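Local coordinates for protein 6-phosphogluconate dehydratase (Shewanella oneidensis, PDB 2GP4) that probably catalyses the dehydration of 6-phosphogluconate to 2-keto-3-deoxy-6-phosphogluconate, a step of the Entner-Doudoroff pathway, and was crystallised without its iron-sulfur cluster, at residues H22-S27 with S347-L352; E143-S148 with D529-G534; K305-G310 with M325-A330; K441-N446 with I564-L569; S609-P614 with A618-A623. All coordinates share one frame; numbering follows the deposited sequence.

How the contacts relate
Contacts 2, 3 and 5 all touch one another, and contact 1 joins them through contact 3, which is nested, along the chain, in the loops closed by contacts 1 and 2. Val25 CG1 of contact 1 lies 3.7 Å from Val308 CG1. Contact 2 meets contact 3 where Arg531 NH1 lies 3.9 Å from Met325 CE (a selenomethionine), and Met325 CG is 3.4 Å from Pro614 O of contact 5. Contact 5 also packs on contact 2, with Ala618 CB 3.8 Å from Leu146 CD1. Contact 4, in the beta domain, joins contact 1 through a 2.8 Å salt bridge from Lys441 NZ to Asp348 OD1. Contact 2 probably lies close to the active site, empty of cluster here.

Contact 1. Residues H22-S27 with S347-L352; sequences HSVVQS and SDAVPL
His22 and Val24 close on one methyl group, Ala349 CB, at the N-terminus of helix 23-51, where His22 is the N-cap residue. The meeting is small and apolar, near the surface, and no hydrogen bond crosses it: the helix start rests against the loop that follows helix 340-347. From the helix side, the imidazole of His22 brings CE1 to 3.6 Å from Ala349 CB, the methyl lying obliquely to the ring. Val24 adds its branch point, with CB 3.8 Å from the same Ala349 CB and CG1 equally close.

The polar part is confined to the helix end. With CG swung anti to the backbone N (chi1 -171°), the His22 ring doubles back so that ND1 accepts the N-H of Val24, a capping bond that probably helps to fix the rotation of the ring. With an alanine in place of His22, the Val24 amide would probably lose its cap and Ala349 CB one wall of its contact. Leu385 also touches the His22 side chain, and the backbone of His22 is bonded to Gly384, which ties this end to the loop after helix 372-383. The capping bond measures 3.2 Å from Val24 N to His22 ND1, and the donor sits only 12° out of the ring plane.

Contact 2. Residues E143-S148 with D529-G534; sequences ELSLLS and DGRMSG
Arg531 meets Ser145 and Leu146 in a buried, largely water-mediated contact that joins the start of helix 145-160 to the loop between strands 524-528 and 541-546. Direct approaches are loose: Arg531 NH2 stays 4.0 Å from Ser145 OG and 4.1 Å from Leu146 CB, both lying obliquely to the guanidinium. Two waters fill the interval, and both sit at its edge, in its plane. The first accepts from Arg531 NH2 at 3.1 Å and is bonded to Ser145 OG at 3.0 Å. The second accepts from Leu146 N at 3.0 Å and, weakly, from Arg531 NH2. Arginine and amide are both donors and could not bond each other, so this water supplies the acceptor that each needs.

The sequence DGRMSG belongs to a signature of the dihydroxy-acid/6-phosphogluconate dehydratase family, and here it brings a residue of the C-terminal family sequence against a helix of the N-terminal one, consistent with a place near the active site. Arg531 spans the distance because its chain is extended from CG to NE (chi2 170°, chi3 177°), even though CG sits between the backbone N and the carbonyl carbon. Its other nitrogens are held elsewhere: NE donates to the carbonyl O of Met504 and NH1 to Asn322 OD1. The guanidinium is thus gripped along its edges, which probably keeps the group from turning. On the helix, Ser148 OG donates to Ser145 O at 2.6 Å, with the donor tilted 34° from the carbonyl plane.

Contact 3. Residues K305-G310 with M325-A330; sequences KSIVNG and MHIVAA
Ile327 and Ile307 bury most of the surface between helices 304-316 and 322-333, and Gly310 supplies the third piece. The two helices form a helical hairpin joined by a short loop, and their segments run broadly antiparallel, with the CA atoms of Ile307 and Ile327 7.3 Å apart. No hydrogen bond crosses the interface; each helix satisfies its backbone internally, as in the 2.9 Å bond from Asn309 N to Lys305 O.

Ile327 points its CB at the partner helix and uses both branches. Its CG2 meets Ile307 CG2 at 4.2 Å, methyl against methyl, while the two isoleucines run past one another in opposing senses. The longer branch is straight at chi2 (178°), which carries Ile327 CD1 along the partner helix until it lies 4.2 Å from Gly310 O. With no side chain at Gly310, this methyl faces the backbone carbonyl; a CB placed there would point toward Ile327 without colliding with it.

The CB of Ile307 is not aimed at the other helix, but its outer methyls close the distance. CG2 is anti to the backbone N (CG1 at chi1 -74°) and so faces Ile327, and a chi2 of -62° turns Ile307 CD1 toward the partner helix too, where it comes to 5.1 Å from Ala330 CB without touching it. Around this pair, Val308 packs on helix 23-51 from the side of 304-316 that looks away from Ile327, while Ala329 and Ala330 of the other helix lie on Ile183 and Leu182 of helix 179-186.

Contact 4. Residues K441-N446 with I564-L569; sequences KLLKGN and IRVDAL
Leu443 and Ala568 bring their CA atoms to 7.0 Å, the closest backbone approach between strand 440-445 and the end of strand 563-567, and no hydrogen bond links the two segments. They meet through side chains and one carbonyl instead. Leu443 carries nearly all of this: with CG anti to its carbonyl carbon (chi1 -58°), the forked end drops onto the partner segment. One methyl, Leu443 CD1, touches Val566 CG2 at 4.2 Å. The other, Leu443 CD2, comes to 3.5 Å from Asp567 O and to 3.9 Å from Ala568 CA, so it covers the backbone just where the strand gives way to a turn.

These strands are not neighbours in the order of the mixed eight-stranded sheet, since 572-575 follows 563-567 there and 440-445 stands at the far end. The backbone of Lys444, however, is bonded to Gly571 and Leu573, which is consistent with the sheet closing into a barrel in the mainly beta, trefoil-like C-terminal domain. Leu443 would then be one of the residues that fill it: its side chain also packs on Leu573 and on Ile452 of strand 448-453, while Val566 lies on Val464 and Ala568 on Val454.

The turn under Leu443 involves the Asp567 side chain as well. Asp567 OD1 accepts from Thr570 N and, in the weak bond of an Asx turn, from Leu569 N at 3.0 Å with an N-H...O angle of 125°.

Contact 5. Residues S609-P614 with A618-A623; sequences SNLSSP and ARSTSA
Ser612 and Arg619 form the waist of a compact chain reversal in the C-terminal tail, a hairpin-like loop without regular strands. Ser612 N donates to Arg619 O at 2.7 Å, and Arg619 N returns a bond to Ser612 OG at 2.8 Å, the side-chain oxygen standing in for the main-chain carbonyl that a regular antiparallel pair would use. OG gets there because it lies between the backbone N and the carbonyl carbon (chi1 71°), and it is also bonded to Thr616 OG1 in the turn between the two segments. Nearer the turn, Ala618 N reaches Ser613 O from above the carbonyl plane, and Ala618 CA makes a C-H...O contact with Ser612 O at 3.1 Å. Replacing Ser612 with an alanine would probably leave the amide of Arg619 without its acceptor and Thr616 OG1 without this partner. On the inner side, Leu611 CD1 packs on Ser620 CB and Ala618 O, and Leu611 and Ala618 both rest on Leu146 of helix 145-160.

The Arg619 side chain runs outward from this waist. Arg619 CB lies 3.7 Å from Ser612 OG, and CG passes the same oxygen on its way along Ala329 of helix 322-333. A bend at chi3 (-62°) then turns the guanidinium along its own segment: Thr621 O sits 3.3 Å above one face, offset toward the rim, and Ala623 N lies at the edge in plane. Glu626 forms a salt bridge with NH2. The tip ends on a water that accepts from Arg619 NH2 at 2.7 Å and is weakly bonded to Ser612 OG.

Contact 1. Residues H22-S27 with S347-L352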
# COMPACT_ATOMS: atom_id res chain seq x y z
N HIS A 22 8.49 4.88 20.47
CA HIS A 22 9.58 3.94 20.24
C HIS A 22 10.70 4.66 19.48
O HIS A 22 10.44 5.34 18.48
CB HIS A 22 9.04 2.77 19.42
CG HIS A 22 9.98 1.62 19.28
ND1 HIS A 22 11.13 1.68 18.52
CD2 HIS A 22 9.92 0.36 19.77
CE1 HIS A 22 11.74 0.51 18.56
NE2 HIS A 22 11.03 -0.31 19.31
N SER A 23 11.94 4.51 19.95
CA SER A 23 13.08 5.27 19.43
C SER A 23 13.29 5.18 17.91
O SER A 23 13.68 6.15 17.29
CB SER A 23 14.37 4.91 20.19
OG SER A 23 14.81 3.59 19.87
N VAL A 24 13.02 4.01 17.33
CA VAL A 24 13.17 3.80 15.89
C VAL A 24 12.13 4.56 15.07
O VAL A 24 12.46 5.15 14.04
CB VAL A 24 13.11 2.31 15.52
CG1 VAL A 24 13.07 2.14 13.99
CG2 VAL A 24 14.29 1.56 16.11
N VAL A 25 10.88 4.51 15.52
CA VAL A 25 9.80 5.22 14.86
C VAL A 25 9.99 6.73 15.01
O VAL A 25 9.73 7.48 14.08
CB VAL A 25 8.41 4.80 15.41
CG1 VAL A 25 7.31 5.47 14.63
CG2 VAL A 25 8.24 3.29 15.36
N GLN A 26 10.44 7.16 16.18
CA GLN A 26 10.72 8.58 16.39
C GLN A 26 11.86 9.05 15.49
O GLN A 26 11.79 10.12 14.89
CB GLN A 26 11.00 8.90 17.86
CG GLN A 26 11.04 10.40 18.18
CD GLN A 26 9.76 11.13 17.81
OE1 GLN A 26 9.67 11.76 16.75
NE2 GLN A 26 8.75 11.05 18.68
N SER A 27 12.90 8.22 15.40
CA SER A 27 14.08 8.52 14.59
C SER A 27 13.74 8.64 13.11
O SER A 27 14.18 9.59 12.45
CB SER A 27 15.14 7.44 14.79
OG SER A 27 16.23 7.64 13.91
N SER A 347 10.34 -1.44 9.66
CA SER A 347 9.97 -2.85 9.69
C SER A 347 10.64 -3.58 10.85
O SER A 347 10.00 -4.38 11.54
CB SER A 347 10.33 -3.52 8.36
OG SER A 347 10.08 -4.91 8.39
N ASP A 348 11.92 -3.28 11.08
CA ASP A 348 12.69 -3.87 12.17
C ASP A 348 12.08 -3.62 13.55
O ASP A 348 12.31 -4.40 14.48
CB ASP A 348 14.13 -3.37 12.15
CG ASP A 348 14.94 -3.95 11.02
OD1 ASP A 348 14.50 -4.93 10.38
OD2 ASP A 348 16.03 -3.41 10.76
N ALA A 349 11.31 -2.55 13.69
CA ALA A 349 10.69 -2.20 14.97
C ALA A 349 9.20 -2.57 15.07
O ALA A 349 8.64 -2.60 16.16
CB ALA A 349 10.89 -0.73 15.27
N VAL A 350 8.55 -2.83 13.93
CA VAL A 350 7.11 -3.06 13.93
C VAL A 350 6.78 -4.56 13.90
O VAL A 350 7.09 -5.24 12.93
CB VAL A 350 6.40 -2.33 12.75
CG1 VAL A 350 4.89 -2.57 12.80
CG2 VAL A 350 6.70 -0.84 12.79
N PRO A 351 6.15 -5.07 14.97
CA PRO A 351 5.78 -6.49 14.98
C PRO A 351 4.67 -6.80 13.98
O PRO A 351 3.90 -5.91 13.61
CB PRO A 351 5.28 -6.71 16.41
CG PRO A 351 4.80 -5.37 16.86
CD PRO A 351 5.73 -4.38 16.20
N LEU A 352 4.61 -8.06 13.54
CA LEU A 352 3.49 -8.54 12.76
C LEU A 352 2.37 -8.97 13.71
O LEU A 352 2.58 -9.80 14.60
CB LEU A 352 3.90 -9.71 11.85
CG LEU A 352 2.81 -10.30 10.96
CD1 LEU A 352 2.37 -9.30 9.87
CD2 LEU A 352 3.26 -11.63 10.35

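Contact 2. Residues E143-S148 with D529-G534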
# COMPACT_ATOMS: atom_id res chain seq x y z
N GLU A 143 -1.73 -4.44 -17.25
CA GLU A 143 -0.67 -3.48 -17.57
C GLU A 143 -1.12 -2.01 -17.47
O GLU A 143 -0.31 -1.10 -17.65
CB GLU A 143 -0.05 -3.78 -18.94
CG GLU A 143 0.84 -5.03 -18.96
CD GLU A 143 1.28 -5.47 -20.36
OE1 GLU A 143 1.28 -4.64 -21.30
OE2 GLU A 143 1.65 -6.65 -20.52
N LEU A 144 -2.40 -1.78 -17.18
CA LEU A 144 -2.95 -0.44 -16.97
C LEU A 144 -3.29 -0.13 -15.51
O LEU A 144 -3.68 0.99 -15.17
CB LEU A 144 -4.21 -0.23 -17.82
CG LEU A 144 -4.15 -0.29 -19.35
CD1 LEU A 144 -5.51 0.09 -19.94
CD2 LEU A 144 -3.05 0.62 -19.91
N SER A 145 -3.15 -1.14 -14.65
CA SER A 145 -3.54 -1.06 -13.25
C SER A 145 -2.83 0.04 -12.45
O SER A 145 -3.48 0.81 -11.74
CB SER A 145 -3.35 -2.42 -12.58
OG SER A 145 -3.38 -2.31 -11.17
N LEU A 146 -1.52 0.10 -12.57
CA LEU A 146 -0.75 1.15 -11.92
C LEU A 146 -1.08 2.50 -12.56
O LEU A 146 -1.30 3.49 -11.86
CB LEU A 146 0.74 0.87 -12.04
CG LEU A 146 1.76 1.50 -11.08
CD1 LEU A 146 2.95 1.97 -11.89
CD2 LEU A 146 1.21 2.65 -10.23
N LEU A 147 -1.13 2.51 -13.89
CA LEU A 147 -1.42 3.70 -14.66
C LEU A 147 -2.79 4.30 -14.36
O LEU A 147 -2.96 5.52 -14.48
CB LEU A 147 -1.29 3.41 -16.15
CG LEU A 147 0.12 3.43 -16.74
CD1 LEU A 147 0.15 2.69 -18.06
CD2 LEU A 147 0.62 4.87 -16.89
N SER A 148 -3.75 3.46 -13.97
CA SER A 148 -5.09 3.94 -13.63
C SER A 148 -5.14 4.79 -12.35
O SER A 148 -6.05 5.60 -12.19
CB SER A 148 -6.08 2.77 -13.51
OG SER A 148 -5.75 1.95 -12.41
N ASP A 529 12.45 -6.39 -11.98
CA ASP A 529 12.23 -4.94 -11.91
C ASP A 529 10.75 -4.65 -11.77
O ASP A 529 10.34 -3.49 -11.63
CB ASP A 529 12.84 -4.22 -13.12
CG ASP A 529 12.53 -4.89 -14.45
OD1 ASP A 529 11.61 -5.74 -14.53
OD2 ASP A 529 13.21 -4.54 -15.45
N GLY A 530 9.95 -5.71 -11.79
CA GLY A 530 8.52 -5.63 -11.58
C GLY A 530 8.10 -6.09 -10.19
O GLY A 530 8.81 -5.87 -9.21
N ARG A 531 6.94 -6.74 -10.13
CA ARG A 531 6.29 -7.11 -8.88
C ARG A 531 5.43 -8.35 -9.08
O ARG A 531 5.10 -8.69 -10.21
CB ARG A 531 5.41 -5.95 -8.38
CG ARG A 531 4.34 -5.50 -9.39
CD ARG A 531 3.36 -4.54 -8.78
NE ARG A 531 2.38 -4.06 -9.76
CZ ARG A 531 1.29 -3.33 -9.47
NH1 ARG A 531 1.03 -2.99 -8.21
NH2 ARG A 531 0.47 -2.94 -10.44
N MSE A 532 5.08 -9.02 -7.99
CA MSE A 532 4.12 -10.12 -8.04
C MSE A 532 2.76 -9.64 -7.53
O MSE A 532 2.47 -8.44 -7.59
CB MSE A 532 4.62 -11.31 -7.22
CG MSE A 532 5.50 -12.26 -8.00
SE MSE A 532 7.29 -11.56 -8.27
CE MSE A 532 8.24 -12.84 -7.14
N SER A 533 1.94 -10.56 -7.04
CA SER A 533 0.63 -10.24 -6.45
C SER A 533 0.68 -9.18 -5.34
O SER A 533 -0.34 -8.60 -4.98
CB SER A 533 -0.01 -11.51 -5.90
OG SER A 533 0.84 -12.14 -4.95
N GLY A 534 1.87 -8.95 -4.78
CA GLY A 534 2.01 -8.09 -3.61
C GLY A 534 2.03 -8.85 -2.29
O GLY A 534 2.33 -8.27 -1.24
O HOH W 1 -1.65 -1.39 -8.86
O HOH W 2 -0.08 -2.33 -13.48

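Contact 3. Residues K305-G310 with M325-A330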
# COMPACT_ATOMS: atom_id res chain seq x y z
N LYS A 305 3.84 12.45 10.44
CA LYS A 305 3.45 11.50 11.49
C LYS A 305 2.37 10.54 11.02
O LYS A 305 2.41 9.34 11.34
CB LYS A 305 2.96 12.24 12.74
CG LYS A 305 4.04 12.97 13.51
CD LYS A 305 3.41 13.89 14.53
CE LYS A 305 4.42 14.89 15.06
NZ LYS A 305 5.34 14.28 16.06
N SER A 306 1.39 11.06 10.27
CA SER A 306 0.27 10.24 9.82
C SER A 306 0.70 9.29 8.70
O SER A 306 0.21 8.17 8.61
CB SER A 306 -0.94 11.09 9.43
OG SER A 306 -0.62 12.01 8.39
N ILE A 307 1.63 9.76 7.87
CA ILE A 307 2.27 8.91 6.86
C ILE A 307 3.05 7.76 7.51
O ILE A 307 2.88 6.59 7.13
CB ILE A 307 3.18 9.73 5.90
CG1 ILE A 307 2.32 10.55 4.92
CG2 ILE A 307 4.16 8.84 5.14
CD1 ILE A 307 1.43 9.70 3.99
N VAL A 308 3.88 8.08 8.49
CA VAL A 308 4.60 7.06 9.26
C VAL A 308 3.60 6.06 9.88
O VAL A 308 3.80 4.85 9.79
CB VAL A 308 5.53 7.68 10.33
CG1 VAL A 308 5.97 6.64 11.36
CG2 VAL A 308 6.75 8.32 9.67
N ASN A 309 2.53 6.58 10.48
CA ASN A 309 1.46 5.77 11.05
C ASN A 309 0.89 4.78 10.04
O ASN A 309 0.63 3.62 10.37
CB ASN A 309 0.34 6.66 11.62
CG ASN A 309 0.68 7.26 13.01
OD1 ASN A 309 1.77 7.05 13.54
ND2 ASN A 309 -0.27 8.01 13.58
N GLY A 310 0.72 5.25 8.81
CA GLY A 310 0.21 4.42 7.72
C GLY A 310 1.16 3.30 7.40
O GLY A 310 0.74 2.17 7.16
N MSE A 325 4.53 1.68 -2.72
CA MSE A 325 4.59 2.67 -3.80
C MSE A 325 3.54 3.78 -3.64
O MSE A 325 3.84 4.96 -3.86
CB MSE A 325 4.41 1.99 -5.16
CG MSE A 325 5.64 1.31 -5.71
SE MSE A 325 5.23 0.39 -7.40
CE MSE A 325 4.01 -0.96 -6.67
N HIS A 326 2.33 3.39 -3.26
CA HIS A 326 1.21 4.32 -3.12
C HIS A 326 1.35 5.25 -1.92
O HIS A 326 0.96 6.42 -2.00
CB HIS A 326 -0.13 3.57 -3.04
CG HIS A 326 -0.37 2.63 -4.18
ND1 HIS A 326 -0.02 2.94 -5.48
CD2 HIS A 326 -0.94 1.41 -4.23
CE1 HIS A 326 -0.35 1.93 -6.27
NE2 HIS A 326 -0.92 1.00 -5.54
N ILE A 327 1.90 4.74 -0.82
CA ILE A 327 2.16 5.55 0.36
C ILE A 327 3.17 6.64 0.01
O ILE A 327 3.01 7.80 0.39
CB ILE A 327 2.68 4.70 1.56
CG1 ILE A 327 1.57 3.79 2.11
CG2 ILE A 327 3.29 5.59 2.67
CD1 ILE A 327 2.01 2.88 3.25
N VAL A 328 4.21 6.25 -0.73
CA VAL A 328 5.28 7.16 -1.16
C VAL A 328 4.76 8.20 -2.16
O VAL A 328 5.14 9.38 -2.10
CB VAL A 328 6.48 6.36 -1.76
CG1 VAL A 328 7.49 7.28 -2.43
CG2 VAL A 328 7.15 5.56 -0.67
N ALA A 329 3.88 7.78 -3.07
CA ALA A 329 3.26 8.68 -4.04
C ALA A 329 2.28 9.65 -3.38
O ALA A 329 2.23 10.83 -3.75
CB ALA A 329 2.56 7.89 -5.13
N ALA A 330 1.51 9.16 -2.41
CA ALA A 330 0.58 10.02 -1.68
C ALA A 330 1.34 11.06 -0.87
O ALA A 330 1.01 12.24 -0.92
CB ALA A 330 -0.33 9.19 -0.78

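Contact 4. Residues K441-N446 with I564-L569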
# COMPACT_ATOMS: atom_id res chain seq x y z
N LYS A 441 12.49 -5.72 3.92
CA LYS A 441 13.90 -5.32 3.90
C LYS A 441 14.36 -4.69 2.58
O LYS A 441 13.92 -5.08 1.49
CB LYS A 441 14.83 -6.50 4.24
CG LYS A 441 14.68 -7.06 5.68
CD LYS A 441 14.54 -5.98 6.75
CE LYS A 441 15.84 -5.24 7.01
NZ LYS A 441 15.64 -4.13 7.96
N LEU A 442 15.25 -3.71 2.70
CA LEU A 442 15.91 -3.11 1.55
C LEU A 442 17.10 -3.95 1.11
O LEU A 442 17.86 -4.45 1.94
CB LEU A 442 16.36 -1.68 1.90
CG LEU A 442 17.27 -0.90 0.95
CD1 LEU A 442 16.59 -0.57 -0.38
CD2 LEU A 442 17.73 0.35 1.65
N LEU A 443 17.25 -4.12 -0.20
CA LEU A 443 18.44 -4.77 -0.75
C LEU A 443 19.23 -3.76 -1.58
O LEU A 443 18.66 -3.06 -2.42
CB LEU A 443 18.07 -6.01 -1.56
CG LEU A 443 17.30 -7.13 -0.84
CD1 LEU A 443 16.70 -8.11 -1.84
CD2 LEU A 443 18.14 -7.88 0.20
N LYS A 444 20.54 -3.69 -1.33
CA LYS A 444 21.43 -2.78 -2.05
C LYS A 444 22.58 -3.57 -2.69
O LYS A 444 22.97 -4.62 -2.18
CB LYS A 444 22.06 -1.75 -1.11
CG LYS A 444 21.09 -0.81 -0.41
CD LYS A 444 21.75 0.54 -0.10
CE LYS A 444 22.82 0.47 1.01
NZ LYS A 444 22.25 0.64 2.38
N GLY A 445 23.12 -3.03 -3.78
CA GLY A 445 24.36 -3.54 -4.37
C GLY A 445 24.64 -2.94 -5.74
O GLY A 445 24.05 -1.93 -6.12
N ASN A 446 25.55 -3.58 -6.48
CA ASN A 446 25.89 -3.13 -7.83
C ASN A 446 24.69 -3.21 -8.79
O ASN A 446 24.63 -2.47 -9.78
CB ASN A 446 27.11 -3.89 -8.39
CG ASN A 446 26.84 -5.39 -8.61
OD1 ASN A 446 25.92 -5.97 -8.02
ND2 ASN A 446 27.65 -6.01 -9.47
N ILE A 564 24.53 -14.52 -9.07
CA ILE A 564 23.80 -13.46 -8.39
C ILE A 564 23.60 -13.85 -6.93
O ILE A 564 23.12 -14.94 -6.63
CB ILE A 564 22.43 -13.24 -9.03
CG1 ILE A 564 22.56 -12.33 -10.25
CG2 ILE A 564 21.44 -12.65 -8.02
CD1 ILE A 564 21.44 -12.47 -11.24
N ARG A 565 23.97 -12.94 -6.04
CA ARG A 565 23.81 -13.17 -4.61
C ARG A 565 22.63 -12.34 -4.12
O ARG A 565 22.66 -11.12 -4.17
CB ARG A 565 25.09 -12.80 -3.85
CG ARG A 565 25.04 -13.07 -2.34
CD ARG A 565 26.27 -12.53 -1.60
NE ARG A 565 27.52 -13.15 -2.04
CZ ARG A 565 28.60 -12.49 -2.47
NH1 ARG A 565 28.62 -11.17 -2.51
NH2 ARG A 565 29.67 -13.17 -2.84
N VAL A 566 21.57 -13.02 -3.69
CA VAL A 566 20.49 -12.37 -2.94
C VAL A 566 20.66 -12.70 -1.45
O VAL A 566 20.42 -13.82 -1.02
CB VAL A 566 19.06 -12.69 -3.48
CG1 VAL A 566 18.83 -14.18 -3.63
CG2 VAL A 566 17.98 -12.06 -2.61
N ASP A 567 21.14 -11.72 -0.70
CA ASP A 567 21.38 -11.88 0.72
C ASP A 567 20.43 -10.98 1.50
O ASP A 567 20.65 -9.78 1.62
CB ASP A 567 22.85 -11.54 1.03
CG ASP A 567 23.29 -12.03 2.40
OD1 ASP A 567 22.55 -11.83 3.39
OD2 ASP A 567 24.39 -12.62 2.48
N ALA A 568 19.37 -11.58 2.03
CA ALA A 568 18.36 -10.84 2.80
C ALA A 568 18.80 -10.65 4.25
O ALA A 568 18.16 -9.91 5.00
CB ALA A 568 17.02 -11.55 2.73
N LEU A 569 19.89 -11.31 4.62
CA LEU A 569 20.46 -11.22 5.95
C LEU A 569 21.25 -9.92 6.11
O LEU A 569 21.09 -9.20 7.10
CB LEU A 569 21.38 -12.41 6.19
CG LEU A 569 21.34 -13.23 7.48
CD1 LEU A 569 22.58 -14.12 7.53
CD2 LEU A 569 21.24 -12.37 8.74

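Contact 5. Residues S609-P614 with A618-A623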
# COMPACT_ATOMS: atom_id res chain seq x y z
N SER A 609 5.80 6.16 -20.00
CA SER A 609 7.17 6.52 -20.30
C SER A 609 7.78 7.47 -19.26
O SER A 609 9.00 7.54 -19.13
CB SER A 609 7.23 7.17 -21.68
OG SER A 609 8.56 7.33 -22.08
N ASN A 610 6.92 8.18 -18.53
CA ASN A 610 7.33 9.15 -17.51
C ASN A 610 7.13 8.67 -16.07
O ASN A 610 7.33 9.43 -15.13
CB ASN A 610 6.61 10.48 -17.74
CG ASN A 610 7.28 11.33 -18.81
OD1 ASN A 610 8.33 11.93 -18.59
ND2 ASN A 610 6.66 11.39 -19.99
N LEU A 611 6.75 7.41 -15.90
CA LEU A 611 6.61 6.82 -14.57
C LEU A 611 7.95 6.81 -13.84
O LEU A 611 8.96 6.36 -14.38
CB LEU A 611 6.04 5.41 -14.66
CG LEU A 611 4.57 5.09 -14.35
CD1 LEU A 611 3.63 6.31 -14.37
CD2 LEU A 611 4.06 3.96 -15.26
N SER A 612 7.96 7.32 -12.62
CA SER A 612 9.18 7.35 -11.83
C SER A 612 9.45 5.98 -11.22
O SER A 612 8.69 5.04 -11.43
CB SER A 612 9.12 8.45 -10.76
OG SER A 612 8.21 8.11 -9.73
N SER A 613 10.56 5.86 -10.50
CA SER A 613 10.96 4.61 -9.88
C SER A 613 9.95 4.21 -8.79
O SER A 613 9.36 5.09 -8.15
CB SER A 613 12.32 4.80 -9.24
OG SER A 613 12.23 5.77 -8.21
N PRO A 614 9.75 2.90 -8.59
CA PRO A 614 8.93 2.41 -7.47
C PRO A 614 9.21 3.09 -6.12
O PRO A 614 8.27 3.42 -5.39
CB PRO A 614 9.28 0.93 -7.41
CG PRO A 614 9.59 0.58 -8.83
CD PRO A 614 10.25 1.79 -9.43
N ALA A 618 6.44 5.52 -8.32
CA ALA A 618 6.06 5.32 -9.72
C ALA A 618 5.07 6.39 -10.21
O ALA A 618 4.00 6.08 -10.76
CB ALA A 618 5.51 3.91 -9.95
N ARG A 619 5.44 7.64 -9.98
CA ARG A 619 4.62 8.80 -10.31
C ARG A 619 4.85 9.21 -11.75
O ARG A 619 5.95 9.03 -12.28
CB ARG A 619 4.99 10.00 -9.43
CG ARG A 619 4.92 9.79 -7.92
CD ARG A 619 5.13 11.12 -7.18
NE ARG A 619 6.45 11.70 -7.46
CZ ARG A 619 6.69 13.00 -7.59
NH1 ARG A 619 5.72 13.89 -7.49
NH2 ARG A 619 7.93 13.41 -7.84
N SER A 620 3.82 9.77 -12.38
CA SER A 620 3.98 10.50 -13.63
C SER A 620 3.66 11.97 -13.35
O SER A 620 3.97 12.86 -14.15
CB SER A 620 3.06 9.95 -14.72
OG SER A 620 1.69 10.07 -14.34
N THR A 621 3.06 12.22 -12.19
CA THR A 621 2.64 13.57 -11.81
C THR A 621 3.75 14.34 -11.10
O THR A 621 4.78 13.76 -10.72
CB THR A 621 1.39 13.53 -10.90
OG1 THR A 621 1.65 12.73 -9.74
CG2 THR A 621 0.18 12.97 -11.64
N SER A 622 3.54 15.64 -10.95
CA SER A 622 4.41 16.50 -10.16
C SER A 622 3.68 16.96 -8.91
O SER A 622 2.46 17.04 -8.89
CB SER A 622 4.83 17.72 -10.97
OG SER A 622 5.66 17.34 -12.04
N ALA A 623 4.46 17.24 -7.87
CA ALA A 623 3.95 17.81 -6.63
C ALA A 623 3.98 19.33 -6.72
O ALA A 623 4.79 19.88 -7.48
CB ALA A 623 4.79 17.33 -5.46
O HOH W 3 9.18 11.18 -8.70